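Local coordinates for protein acyl-coenzyme A oxidase 3 (Yarrowia lipolytica, PDB 5YS9) that oxidises acyl-CoA to (2E)-enoyl-CoA with the help of FAD, passing the electrons to oxygen to form hydrogen peroxide in peroxisomal fatty acid beta-oxidation, at residues A[10-15]-A[23-28]; A[29-34]-A[633-638]; A[42-47]-A[568-573]; A[106-111]-A[117-122]; A[495-500]-A[514-519]. All blocks are in the same frame, centred on the assembly; numbering follows the deposited sequence.

Interaction 1 (A[10-15]-A[23-28])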
# COMPACT_ATOMS: atom_id res chain seq x y z
N VAL A 10 -4.44 -10.40 -35.13
CA VAL A 10 -5.78 -9.86 -35.03
C VAL A 10 -6.11 -9.12 -36.30
O VAL A 10 -5.27 -8.45 -36.85
CB VAL A 10 -5.91 -8.90 -33.84
CG1 VAL A 10 -7.34 -8.41 -33.72
CG2 VAL A 10 -5.48 -9.58 -32.56
N GLU A 11 -7.34 -9.27 -36.78
CA GLU A 11 -7.78 -8.56 -37.95
C GLU A 11 -8.90 -7.60 -37.60
O GLU A 11 -9.93 -8.01 -37.10
CB GLU A 11 -8.30 -9.55 -38.97
CG GLU A 11 -7.48 -9.66 -40.24
CD GLU A 11 -7.99 -10.76 -41.15
OE1 GLU A 11 -7.42 -10.95 -42.24
OE2 GLU A 11 -8.96 -11.45 -40.78
N ILE A 12 -8.69 -6.33 -37.88
CA ILE A 12 -9.73 -5.34 -37.69
C ILE A 12 -9.88 -4.48 -38.93
O ILE A 12 -8.93 -3.83 -39.34
CB ILE A 12 -9.41 -4.42 -36.50
CG1 ILE A 12 -9.35 -5.22 -35.21
CG2 ILE A 12 -10.43 -3.31 -36.38
CD1 ILE A 12 -7.99 -5.26 -34.57
N ASP A 13 -11.07 -4.44 -39.49
CA ASP A 13 -11.34 -3.61 -40.66
C ASP A 13 -10.42 -3.90 -41.84
O ASP A 13 -9.96 -2.99 -42.52
CB ASP A 13 -11.31 -2.13 -40.31
CG ASP A 13 -12.50 -1.71 -39.48
OD1 ASP A 13 -13.47 -2.49 -39.44
OD2 ASP A 13 -12.47 -0.63 -38.87
N GLY A 14 -10.15 -5.17 -42.09
CA GLY A 14 -9.36 -5.58 -43.23
C GLY A 14 -7.86 -5.51 -43.06
O GLY A 14 -7.11 -5.73 -44.01
N LYS A 15 -7.40 -5.22 -41.85
CA LYS A 15 -5.98 -5.08 -41.61
C LYS A 15 -5.55 -5.99 -40.48
O LYS A 15 -6.35 -6.35 -39.63
CB LYS A 15 -5.62 -3.63 -41.29
CG LYS A 15 -5.63 -2.71 -42.50
CD LYS A 15 -5.24 -1.29 -42.13
CE LYS A 15 -5.61 -0.30 -43.22
NZ LYS A 15 -4.57 0.74 -43.45
N PRO A 23 -2.88 -2.09 -29.89
CA PRO A 23 -3.45 -1.20 -28.84
C PRO A 23 -4.17 0.12 -29.26
O PRO A 23 -5.32 0.33 -28.85
CB PRO A 23 -2.25 -0.91 -27.95
CG PRO A 23 -1.40 -2.15 -28.08
CD PRO A 23 -1.53 -2.55 -29.54
N PRO A 24 -3.53 0.97 -30.11
CA PRO A 24 -4.29 2.18 -30.50
C PRO A 24 -5.61 1.89 -31.22
O PRO A 24 -6.56 2.64 -31.06
CB PRO A 24 -3.33 2.93 -31.43
CG PRO A 24 -2.42 1.89 -31.96
CD PRO A 24 -2.25 0.88 -30.83
N LYS A 25 -5.67 0.81 -31.97
CA LYS A 25 -6.90 0.42 -32.63
C LYS A 25 -7.94 -0.07 -31.61
O LYS A 25 -9.11 0.34 -31.67
CB LYS A 25 -6.61 -0.63 -33.71
CG LYS A 25 -7.76 -0.95 -34.64
CD LYS A 25 -8.10 0.18 -35.61
CE LYS A 25 -9.37 -0.20 -36.41
NZ LYS A 25 -9.76 0.79 -37.45
N ALA A 26 -7.55 -0.91 -30.67
CA ALA A 26 -8.48 -1.33 -29.60
C ALA A 26 -9.06 -0.14 -28.83
O ALA A 26 -10.29 -0.03 -28.67
CB ALA A 26 -7.80 -2.30 -28.64
N LEU A 27 -8.21 0.78 -28.39
CA LEU A 27 -8.71 1.91 -27.61
C LEU A 27 -9.63 2.84 -28.43
O LEU A 27 -10.60 3.37 -27.92
CB LEU A 27 -7.58 2.65 -26.92
CG LEU A 27 -8.01 3.71 -25.89
CD1 LEU A 27 -8.85 3.10 -24.78
CD2 LEU A 27 -6.79 4.38 -25.30
N ALA A 28 -9.35 2.99 -29.72
CA ALA A 28 -10.24 3.75 -30.59
C ALA A 28 -11.58 3.04 -30.61
O ALA A 28 -12.60 3.68 -30.48
CB ALA A 28 -9.68 3.92 -32.00
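Ile-12 and Asp-13 both meet one side chain of the helix, that of Lys-25. The apolar part of the contact lies between Ile-12 and the aliphatic chain of the lysine. The methyl CG2 of Ile-12 rests on Lys-25 CE at 3.3 Å and also comes near CG of the same chain, at 4.0 Å. The two side chains run past each other in opposite directions. Lys-25 leaves the helix with CG opposite the backbone N, bends once at chi2 (71°) and then runs straight, which lays its methylenes along Ile-12 and carries NZ on to the turn.

The polar part is a salt bridge. Lys-25 NZ lies 3.4 Å from Asp-13 OD2, and the hydrogen bond within it is weak. The aspartate meets the lysine at about a right angle. This pair sits at the protein surface.

Backbone bonds hold the turn that presents Asp-13. Ile-12 N donates to Lys-15 O at 2.9 Å, and Lys-15 N to Ile-12 O at 3.3 Å. Tyr-17, on the returning strand, touches both Ile-12 and Lys-25.

On the helix, Pro-23 and Leu-27 pack on helix 300-330. The arrangement is a beta hairpin with a two-residue type I' turn, Asp-13 and Gly-14 at its corners, lying beside the first turn of helix 23-31.

Interaction 2 (A[29-34]-A[633-638])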
# COMPACT_ATOMS: atom_id res chain seq x y z
N GLY A 29 -11.55 1.71 -30.70
CA GLY A 29 -12.77 0.91 -30.72
C GLY A 29 -13.67 1.16 -29.52
O GLY A 29 -14.89 1.08 -29.64
N GLU A 30 -13.07 1.34 -28.36
CA GLU A 30 -13.77 1.68 -27.13
C GLU A 30 -14.40 3.06 -27.16
O GLU A 30 -15.48 3.25 -26.67
CB GLU A 30 -12.85 1.55 -25.94
CG GLU A 30 -12.26 0.17 -25.79
CD GLU A 30 -13.25 -0.82 -25.24
OE1 GLU A 30 -14.44 -0.51 -25.16
OE2 GLU A 30 -12.82 -1.92 -24.90
N ARG A 31 -13.68 4.00 -27.73
CA ARG A 31 -14.15 5.36 -27.85
C ARG A 31 -15.40 5.40 -28.71
O ARG A 31 -16.31 6.18 -28.48
CB ARG A 31 -13.05 6.27 -28.39
CG ARG A 31 -12.49 7.20 -27.34
CD ARG A 31 -11.10 7.72 -27.67
NE ARG A 31 -10.38 8.06 -26.46
CZ ARG A 31 -9.11 7.78 -26.23
NH1 ARG A 31 -8.57 8.13 -25.08
NH2 ARG A 31 -8.39 7.16 -27.13
N ALA A 32 -15.42 4.53 -29.71
CA ALA A 32 -16.52 4.41 -30.65
C ALA A 32 -17.85 4.02 -30.01
O ALA A 32 -18.89 4.26 -30.58
CB ALA A 32 -16.14 3.44 -31.75
N LYS A 33 -17.81 3.37 -28.86
CA LYS A 33 -19.05 2.93 -28.14
C LYS A 33 -19.75 4.03 -27.34
O LYS A 33 -20.92 3.93 -27.00
CB LYS A 33 -18.73 1.79 -27.17
CG LYS A 33 -18.05 0.63 -27.86
CD LYS A 33 -17.53 -0.37 -26.86
CE LYS A 33 -17.05 -1.62 -27.57
NZ LYS A 33 -16.51 -2.52 -26.52
N VAL A 34 -19.02 5.07 -27.00
CA VAL A 34 -19.46 6.05 -26.02
C VAL A 34 -20.78 6.70 -26.46
O VAL A 34 -20.88 7.16 -27.57
CB VAL A 34 -18.32 7.08 -25.82
CG1 VAL A 34 -18.80 8.40 -25.24
CG2 VAL A 34 -17.25 6.44 -24.95
N TYR A 633 -16.27 7.52 -19.48
CA TYR A 633 -16.11 7.89 -18.09
C TYR A 633 -14.68 8.41 -17.78
O TYR A 633 -14.52 9.36 -17.01
CB TYR A 633 -16.38 6.69 -17.21
CG TYR A 633 -17.81 6.19 -17.16
CD1 TYR A 633 -18.83 7.00 -16.69
CD2 TYR A 633 -18.12 4.87 -17.48
CE1 TYR A 633 -20.14 6.53 -16.57
CE2 TYR A 633 -19.41 4.40 -17.37
CZ TYR A 633 -20.41 5.25 -16.92
OH TYR A 633 -21.69 4.80 -16.80
N THR A 634 -13.66 7.78 -18.38
CA THR A 634 -12.24 8.10 -18.10
C THR A 634 -11.76 9.31 -18.89
O THR A 634 -11.03 10.15 -18.34
CB THR A 634 -11.33 6.92 -18.38
OG1 THR A 634 -11.66 6.38 -19.65
CG2 THR A 634 -11.55 5.86 -17.38
N ASP A 635 -12.19 9.42 -20.14
CA ASP A 635 -11.90 10.62 -20.95
C ASP A 635 -12.57 11.83 -20.38
O ASP A 635 -12.05 12.92 -20.61
CB ASP A 635 -12.32 10.49 -22.41
CG ASP A 635 -11.39 9.60 -23.23
OD1 ASP A 635 -10.24 9.28 -22.81
OD2 ASP A 635 -11.83 9.22 -24.32
N ALA A 636 -13.70 11.64 -19.66
CA ALA A 636 -14.39 12.76 -18.98
C ALA A 636 -13.55 13.56 -17.97
O ALA A 636 -13.83 14.78 -17.75
CB ALA A 636 -15.67 12.30 -18.32
N PHE A 637 -12.51 12.93 -17.39
CA PHE A 637 -11.59 13.64 -16.48
C PHE A 637 -10.76 14.72 -17.19
O PHE A 637 -10.28 15.63 -16.55
CB PHE A 637 -10.64 12.70 -15.80
CG PHE A 637 -11.29 11.60 -15.01
CD1 PHE A 637 -12.17 11.88 -13.97
CD2 PHE A 637 -10.93 10.27 -15.25
CE1 PHE A 637 -12.72 10.82 -13.21
CE2 PHE A 637 -11.46 9.22 -14.49
CZ PHE A 637 -12.37 9.49 -13.48
N GLY A 638 -10.57 14.60 -18.50
CA GLY A 638 -9.85 15.61 -19.29
C GLY A 638 -8.37 15.77 -18.97
O GLY A 638 -7.84 16.86 -18.98
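Arg-31 and Asp-635 form a bidentate salt bridge between the last parts of two helices, 23-31 and 630-635. It ties the N-terminal part of the chain to the C-terminal helical part of the acyl-CoA oxidase fold, about 600 residues further on. The two side chains carry the contact by themselves, since the backbones stay well apart: the nearest CA atoms, those of the same two residues, are 9.0 Å from each other.

The arginine chain is extended from CG to NE and crosses the aspartate at about a right angle. It offers the side of its guanidinium, using NE and one terminal nitrogen. NE donates to OD2 of Asp-635 at 2.8 Å, and NH1 donates to OD1 of Asp-635 at 3.0 Å. The carboxylate answers with the syn lone pair of each oxygen. The planes of the two groups are only 8° apart, and the paired hydrogen bonds hold them nearly coplanar and limit the rotation of both.

Neighbours complete the network. Asp-635 OD1 also forms a salt bridge with Arg-326 of helix 300-330, so the carboxylate serves two arginines. Arg-31 has a cation-pi contact with Tyr-651, and its NH2 donates to the carbonyl O of Tyr-651. Within 29-34, Lys-33 NZ reaches Glu-30 OE1 at 3.2 Å, approaching it from above the carboxylate plane. Both bonds across the contact are nearly straight, with N-H...O angles of 172° at NE and 170° at NH1.

Interaction 3 (A[42-47]-A[568-573])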
# COMPACT_ATOMS: atom_id res chain seq x y z
N THR A 42 -17.77 15.83 -18.01
CA THR A 42 -16.80 16.71 -17.41
C THR A 42 -17.47 17.86 -16.67
O THR A 42 -17.00 18.23 -15.57
CB THR A 42 -15.81 17.26 -18.46
OG1 THR A 42 -15.36 16.18 -19.29
CG2 THR A 42 -14.65 17.88 -17.81
N GLU A 43 -18.55 18.42 -17.23
CA GLU A 43 -19.38 19.45 -16.51
C GLU A 43 -20.03 18.94 -15.21
O GLU A 43 -20.04 19.64 -14.19
CB GLU A 43 -20.46 20.06 -17.42
CG GLU A 43 -19.95 21.24 -18.26
CD GLU A 43 -20.88 21.61 -19.39
OE1 GLU A 43 -20.36 22.06 -20.44
OE2 GLU A 43 -22.11 21.41 -19.22
N PHE A 44 -20.55 17.72 -15.23
CA PHE A 44 -21.02 17.14 -14.00
C PHE A 44 -19.91 17.00 -12.92
O PHE A 44 -20.14 17.31 -11.78
CB PHE A 44 -21.70 15.79 -14.25
CG PHE A 44 -22.15 15.12 -12.98
CD1 PHE A 44 -23.21 15.63 -12.26
CD2 PHE A 44 -21.47 14.02 -12.47
CE1 PHE A 44 -23.61 15.02 -11.09
CE2 PHE A 44 -21.87 13.41 -11.30
CZ PHE A 44 -22.95 13.92 -10.61
N LEU A 45 -18.73 16.50 -13.29
CA LEU A 45 -17.65 16.31 -12.31
C LEU A 45 -17.19 17.60 -11.68
O LEU A 45 -16.90 17.63 -10.49
CB LEU A 45 -16.46 15.59 -12.93
CG LEU A 45 -16.71 14.12 -13.19
CD1 LEU A 45 -15.69 13.56 -14.16
CD2 LEU A 45 -16.70 13.35 -11.89
N HIS A 46 -17.13 18.66 -12.47
CA HIS A 46 -16.59 19.93 -11.98
C HIS A 46 -17.65 21.02 -11.78
O HIS A 46 -17.28 22.18 -11.62
CB HIS A 46 -15.53 20.38 -12.96
CG HIS A 46 -14.35 19.48 -12.99
ND1 HIS A 46 -13.49 19.37 -11.92
CD2 HIS A 46 -13.90 18.63 -13.94
CE1 HIS A 46 -12.52 18.53 -12.23
NE2 HIS A 46 -12.76 18.05 -13.44
N GLY A 47 -18.94 20.66 -11.80
CA GLY A 47 -20.03 21.59 -11.48
C GLY A 47 -20.25 22.72 -12.46
O GLY A 47 -20.37 23.85 -12.08
N GLU A 568 -27.74 12.40 -4.72
CA GLU A 568 -28.21 13.79 -4.55
C GLU A 568 -27.65 14.72 -5.60
O GLU A 568 -28.36 15.60 -6.08
CB GLU A 568 -27.89 14.37 -3.14
CG GLU A 568 -29.11 14.53 -2.21
CD GLU A 568 -28.92 13.96 -0.78
OE1 GLU A 568 -29.62 12.95 -0.47
OE2 GLU A 568 -28.11 14.50 0.03
N ARG A 569 -26.39 14.54 -5.95
CA ARG A 569 -25.71 15.43 -6.92
C ARG A 569 -26.16 15.11 -8.34
O ARG A 569 -26.22 16.00 -9.17
CB ARG A 569 -24.17 15.36 -6.81
CG ARG A 569 -23.52 15.88 -5.51
CD ARG A 569 -23.65 17.39 -5.24
NE ARG A 569 -23.46 18.22 -6.43
CZ ARG A 569 -24.27 19.20 -6.84
NH1 ARG A 569 -25.36 19.56 -6.17
NH2 ARG A 569 -23.97 19.85 -7.96
N ILE A 570 -26.45 13.84 -8.61
CA ILE A 570 -27.00 13.40 -9.91
C ILE A 570 -28.39 14.02 -10.12
O ILE A 570 -28.63 14.65 -11.14
CB ILE A 570 -27.08 11.86 -10.04
CG1 ILE A 570 -25.66 11.25 -10.09
CG2 ILE A 570 -27.85 11.46 -11.29
CD1 ILE A 570 -25.56 9.75 -9.81
N ASN A 571 -29.27 13.81 -9.14
CA ASN A 571 -30.60 14.38 -9.16
C ASN A 571 -30.50 15.89 -9.30
O ASN A 571 -31.15 16.45 -10.15
CB ASN A 571 -31.38 14.02 -7.89
CG ASN A 571 -32.83 14.51 -7.93
OD1 ASN A 571 -33.26 15.35 -7.09
ND2 ASN A 571 -33.60 14.01 -8.90
N ALA A 572 -29.64 16.54 -8.54
CA ALA A 572 -29.57 18.00 -8.55
C ALA A 572 -28.95 18.63 -9.79
O ALA A 572 -29.40 19.69 -10.19
CB ALA A 572 -28.82 18.51 -7.32
N SER A 573 -27.91 18.04 -10.38
CA SER A 573 -27.08 18.75 -11.38
C SER A 573 -26.75 18.04 -12.70
O SER A 573 -26.15 18.65 -13.57
CB SER A 573 -25.76 19.16 -10.73
OG SER A 573 -24.99 18.01 -10.45
O HOH W 1 -21.37 18.39 -8.90
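Phe-44 has CG opposite its backbone N (chi1 177°), which swings the ring out to helix 568-573. Ser-573 has chi1 at 68°, which turns OG back along its own helix to Arg-569 O, beside that ring. The edge of the ring meets these two oxygens: Phe-44 CE1 lies 3.4 Å from Ser-573 OG and 3.4 Å from Arg-569 O. Arg-569 O accepts hydrogen bonds from Ser-573 OG (2.7 Å) and Ser-573 N, which come from opposite faces of the carbonyl plane. The apolar part is Phe-44 CZ against Ile-570 CG1 at 3.8 Å. A water links the helices more loosely: it accepts from Arg-569 NH2 at 3.1 Å and gives a weak bond to Phe-44 O. The two short helical segments cross at 118°, with Met-367 of helix 349-385 and Leu-582 of helix 579-596 also packing on the Phe-44 ring.

Interaction 4 (A[106-111]-A[117-122])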
# COMPACT_ATOMS: atom_id res chain seq x y z
N LEU A 106 -7.03 25.71 -6.56
CA LEU A 106 -7.32 24.73 -7.55
C LEU A 106 -6.08 24.51 -8.42
O LEU A 106 -5.80 23.39 -8.82
CB LEU A 106 -8.54 25.17 -8.34
CG LEU A 106 -9.64 24.23 -8.80
CD1 LEU A 106 -10.08 23.18 -7.79
CD2 LEU A 106 -10.84 25.09 -9.23
N ARG A 107 -5.29 25.56 -8.63
CA ARG A 107 -4.00 25.40 -9.27
C ARG A 107 -3.03 24.54 -8.47
O ARG A 107 -2.36 23.70 -9.02
CB ARG A 107 -3.35 26.75 -9.53
CG ARG A 107 -2.15 26.68 -10.45
CD ARG A 107 -1.30 27.93 -10.39
NE ARG A 107 -1.96 29.07 -10.99
CZ ARG A 107 -2.11 29.24 -12.28
NH1 ARG A 107 -1.65 28.35 -13.12
NH2 ARG A 107 -2.73 30.31 -12.74
N SER A 108 -2.98 24.74 -7.16
CA SER A 108 -2.14 23.90 -6.33
C SER A 108 -2.66 22.43 -6.21
O SER A 108 -1.87 21.53 -6.02
CB SER A 108 -1.83 24.58 -4.99
OG SER A 108 -2.83 24.34 -4.06
N GLN A 109 -3.94 22.18 -6.42
CA GLN A 109 -4.48 20.81 -6.34
C GLN A 109 -4.28 20.05 -7.67
O GLN A 109 -3.96 18.86 -7.72
CB GLN A 109 -5.99 20.85 -6.06
CG GLN A 109 -6.47 21.16 -4.66
CD GLN A 109 -8.01 21.13 -4.58
OE1 GLN A 109 -8.71 21.89 -5.30
NE2 GLN A 109 -8.55 20.26 -3.74
N LEU A 110 -4.54 20.75 -8.76
CA LEU A 110 -4.23 20.24 -10.08
C LEU A 110 -2.73 19.84 -10.21
O LEU A 110 -2.42 18.81 -10.80
CB LEU A 110 -4.61 21.26 -11.16
CG LEU A 110 -6.12 21.55 -11.28
CD1 LEU A 110 -6.30 22.83 -12.06
CD2 LEU A 110 -6.85 20.39 -11.94
N HIS A 111 -1.85 20.66 -9.67
CA HIS A 111 -0.42 20.45 -9.75
C HIS A 111 -0.02 19.26 -8.91
O HIS A 111 1.00 18.63 -9.21
CB HIS A 111 0.32 21.70 -9.24
CG HIS A 111 1.80 21.67 -9.46
ND1 HIS A 111 2.70 22.19 -8.56
CD2 HIS A 111 2.54 21.17 -10.49
CE1 HIS A 111 3.92 22.05 -9.04
NE2 HIS A 111 3.85 21.43 -10.20
N GLY A 117 5.29 17.03 -4.03
CA GLY A 117 6.33 17.61 -3.22
C GLY A 117 6.33 19.12 -3.29
O GLY A 117 6.28 19.79 -2.28
N THR A 118 6.39 19.66 -4.50
CA THR A 118 6.52 21.11 -4.66
C THR A 118 5.35 21.85 -4.02
O THR A 118 5.51 22.80 -3.26
CB THR A 118 6.67 21.47 -6.13
OG1 THR A 118 7.95 21.03 -6.60
CG2 THR A 118 6.58 22.99 -6.33
N ARG A 119 4.15 21.40 -4.34
CA ARG A 119 2.92 21.92 -3.74
C ARG A 119 3.03 22.10 -2.22
O ARG A 119 2.62 23.12 -1.69
CB ARG A 119 1.78 20.97 -4.09
CG ARG A 119 0.48 21.31 -3.45
CD ARG A 119 -0.57 20.24 -3.59
NE ARG A 119 -1.76 20.81 -2.96
CZ ARG A 119 -2.92 20.21 -2.75
NH1 ARG A 119 -3.11 18.97 -3.15
NH2 ARG A 119 -3.91 20.86 -2.11
N ILE A 120 3.60 21.12 -1.51
CA ILE A 120 3.66 21.19 -0.05
C ILE A 120 4.80 22.04 0.39
O ILE A 120 4.67 22.78 1.36
CB ILE A 120 3.78 19.80 0.64
CG1 ILE A 120 2.68 18.87 0.16
CG2 ILE A 120 3.67 19.93 2.15
CD1 ILE A 120 1.30 19.47 0.34
N ARG A 121 5.91 22.01 -0.33
CA ARG A 121 7.03 22.82 0.07
C ARG A 121 6.67 24.29 0.02
O ARG A 121 7.09 25.06 0.85
CB ARG A 121 8.28 22.53 -0.74
CG ARG A 121 9.51 22.62 0.13
CD ARG A 121 10.78 22.62 -0.66
NE ARG A 121 11.77 23.48 -0.04
CZ ARG A 121 13.06 23.36 -0.24
NH1 ARG A 121 13.51 22.42 -1.03
NH2 ARG A 121 13.89 24.18 0.35
N LEU A 122 5.89 24.67 -0.97
CA LEU A 122 5.28 25.99 -0.96
C LEU A 122 4.18 26.09 0.09
O LEU A 122 4.14 27.05 0.88
CB LEU A 122 4.68 26.30 -2.32
CG LEU A 122 4.35 27.77 -2.52
CD1 LEU A 122 5.55 28.62 -2.11
CD2 LEU A 122 3.94 27.99 -3.97
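Arg-119 and Gln-109 lie side by side and grip one carboxylate, that of Asp-312 on helix 300-330: Arg-119 NH1 forms a salt bridge with OD2, and Gln-109 NE2 donates to OD1. The two residues belong to a helical hairpin, in which helices 101-111 and 116-136 follow each other in the N-terminal helical part of the acyl-CoA oxidase fold. Their short segments run roughly antiparallel, at 143°, with axes 9.4 Å apart at the closest point.

Arg-119 covers the most ground. CG is anti to the backbone N (chi1 175°), and the chain is extended from CG to NE and lies across the helix backbone opposite. The aliphatic part passes over the Ser-108 carbonyl, with CD 3.0 Å from Ser-108 O. NE is near the same oxygen, but the angle is too poor for a hydrogen bond. Gln-109 CA lies over the centre of the guanidinium, 3.9 Å above the plane. Gln-109 CG is 3.6 Å from Arg-119 NH2. Ser-108 OG and Thr-118 OG1 bond near home, to Leu-105 O and Asp-115 OD2.

At the connecting end of the hairpin, Thr-118 CG2 touches the edge of the His-111 imidazole, lying in the ring plane 3.9 Å from CE1.

Interaction 5 (A[495-500]-A[514-519])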
# COMPACT_ATOMS: atom_id res chain seq x y z
N GLU A 495 -36.52 1.03 11.89
CA GLU A 495 -36.57 -0.08 12.85
C GLU A 495 -37.12 -1.34 12.16
O GLU A 495 -36.53 -2.39 12.24
CB GLU A 495 -37.39 0.27 14.10
CG GLU A 495 -36.82 1.43 14.92
CD GLU A 495 -37.68 1.90 16.11
OE1 GLU A 495 -38.93 1.84 16.10
OE2 GLU A 495 -37.08 2.37 17.08
N GLN A 496 -38.24 -1.19 11.46
CA GLN A 496 -38.97 -2.30 10.84
C GLN A 496 -38.50 -2.55 9.40
O GLN A 496 -38.69 -3.65 8.89
CB GLN A 496 -40.50 -2.02 10.80
CG GLN A 496 -41.15 -1.39 12.04
CD GLN A 496 -41.41 -2.38 13.17
OE1 GLN A 496 -40.73 -2.37 14.21
NE2 GLN A 496 -42.39 -3.24 12.97
N ALA A 497 -37.95 -1.53 8.73
CA ALA A 497 -37.62 -1.59 7.29
C ALA A 497 -36.86 -2.86 6.83
O ALA A 497 -35.92 -3.33 7.50
CB ALA A 497 -36.86 -0.34 6.86
N THR A 498 -37.29 -3.40 5.70
CA THR A 498 -36.68 -4.55 5.07
C THR A 498 -36.83 -4.37 3.58
O THR A 498 -37.50 -3.45 3.14
CB THR A 498 -37.31 -5.89 5.48
OG1 THR A 498 -38.73 -5.80 5.39
CG2 THR A 498 -36.92 -6.25 6.89
N LEU A 499 -36.15 -5.20 2.81
CA LEU A 499 -36.25 -5.10 1.37
C LEU A 499 -37.67 -5.35 0.89
O LEU A 499 -38.18 -4.60 0.08
CB LEU A 499 -35.31 -6.10 0.72
CG LEU A 499 -35.14 -5.99 -0.79
CD1 LEU A 499 -34.67 -4.60 -1.16
CD2 LEU A 499 -34.17 -7.04 -1.28
N SER A 500 -38.32 -6.37 1.42
CA SER A 500 -39.74 -6.61 1.15
C SER A 500 -40.07 -6.71 -0.33
O SER A 500 -41.09 -6.21 -0.78
CB SER A 500 -40.59 -5.53 1.79
OG SER A 500 -40.14 -5.23 3.09
N TRP A 514 -28.66 1.74 3.35
CA TRP A 514 -27.49 2.35 4.03
C TRP A 514 -27.89 3.16 5.28
O TRP A 514 -27.12 3.22 6.27
CB TRP A 514 -26.63 3.19 3.05
CG TRP A 514 -25.78 2.29 2.27
CD1 TRP A 514 -25.94 1.92 0.96
CD2 TRP A 514 -24.65 1.56 2.76
NE1 TRP A 514 -24.98 0.99 0.62
CE2 TRP A 514 -24.17 0.76 1.69
CE3 TRP A 514 -24.00 1.49 4.01
CZ2 TRP A 514 -23.06 -0.09 1.83
CZ3 TRP A 514 -22.89 0.66 4.14
CH2 TRP A 514 -22.43 -0.14 3.06
N GLU A 515 -29.06 3.80 5.23
CA GLU A 515 -29.63 4.45 6.42
C GLU A 515 -29.95 3.42 7.48
O GLU A 515 -29.67 3.65 8.67
CB GLU A 515 -30.85 5.32 6.06
CG GLU A 515 -30.50 6.53 5.18
CD GLU A 515 -31.69 7.44 4.88
OE1 GLU A 515 -32.86 7.07 5.16
OE2 GLU A 515 -31.47 8.56 4.37
N LYS A 516 -30.46 2.25 7.07
CA LYS A 516 -30.76 1.25 8.07
C LYS A 516 -29.51 0.78 8.82
O LYS A 516 -29.50 0.76 10.02
CB LYS A 516 -31.46 0.02 7.49
CG LYS A 516 -32.25 -0.69 8.60
CD LYS A 516 -32.45 -2.16 8.40
CE LYS A 516 -33.09 -2.81 9.63
NZ LYS A 516 -34.57 -2.67 9.69
N VAL A 517 -28.50 0.35 8.10
CA VAL A 517 -27.34 -0.25 8.75
C VAL A 517 -26.52 0.79 9.57
O VAL A 517 -26.00 0.45 10.61
CB VAL A 517 -26.46 -1.07 7.74
CG1 VAL A 517 -27.30 -2.18 7.11
CG2 VAL A 517 -25.84 -0.17 6.67
N ALA A 518 -26.46 2.05 9.11
CA ALA A 518 -25.84 3.14 9.86
C ALA A 518 -26.58 3.39 11.15
O ALA A 518 -25.99 3.36 12.23
CB ALA A 518 -25.83 4.43 9.05
N ASN A 519 -27.89 3.59 11.04
CA ASN A 519 -28.73 3.78 12.21
C ASN A 519 -28.66 2.60 13.18
O ASN A 519 -28.49 2.77 14.40
CB ASN A 519 -30.16 4.08 11.79
CG ASN A 519 -31.08 4.20 12.98
OD1 ASN A 519 -31.81 3.26 13.24
ND2 ASN A 519 -30.98 5.30 13.75
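This is a polar contact between a lysine and a loop backbone: Lys-516, on helix 507-534, binds carbonyl oxygens of segment 495-500, in the long loop that leads into that helix. NZ donates to Ala-497 O at 2.7 Å, and this is the firm bond across the contact. The hydrogen bond lies in the carbonyl plane, on a lone pair, with a C=O...N angle of 137°. A second bond, from Lys-516 NZ to Glu-495 O at 3.2 Å, is weak. NZ also bonds to Leu-494 O, just before the segment. The ammonium group therefore meets three carbonyls within four residues, one of them weakly, and probably helps to fix the course of the loop.

Most of the lysine chain is extended, and the last torsion (chi4 82°) bends NZ toward the carbonyls. On the way, CE passes 3.6 Å from Ala-497 O. Lys-516 is buried, and the carbonyls take up N-H donors of its ammonium group; they probably also help to stabilise the charge. Further along the loop, Thr-498 OG1 donates to Ser-500 OG at 2.8 Å.

The loop packs on one side of helix 507-534. Elsewhere on that helix, Trp-514 packs on helices 547-573 and 579-596, and Val-517 lies against helix 598-604, where Glu-604 also touches Lys-516.

In the fold
Interactions 1 and 2 are surface contacts that share helix 23-31. Both are ion pairs, but the first is weak and joins residues close in sequence, while the second is a tight two-bond pair joining the N-terminal and C-terminal parts of the chain. Interaction 3 is partly buried and depends on an aromatic ring. It touches interaction 2 through Thr-42 OG1 and Ala-636 O, 2.6 Å apart, and through packing of Leu-45 on Phe-637. Interaction 4 is buried and the most central, its centre about 13 Å from the chain centre; there an extended arginine lies over the facing helix backbone, with no hydrogen bond between the segments. Interaction 5 is partly buried and uses backbone carbonyls. It shares no helix with the others.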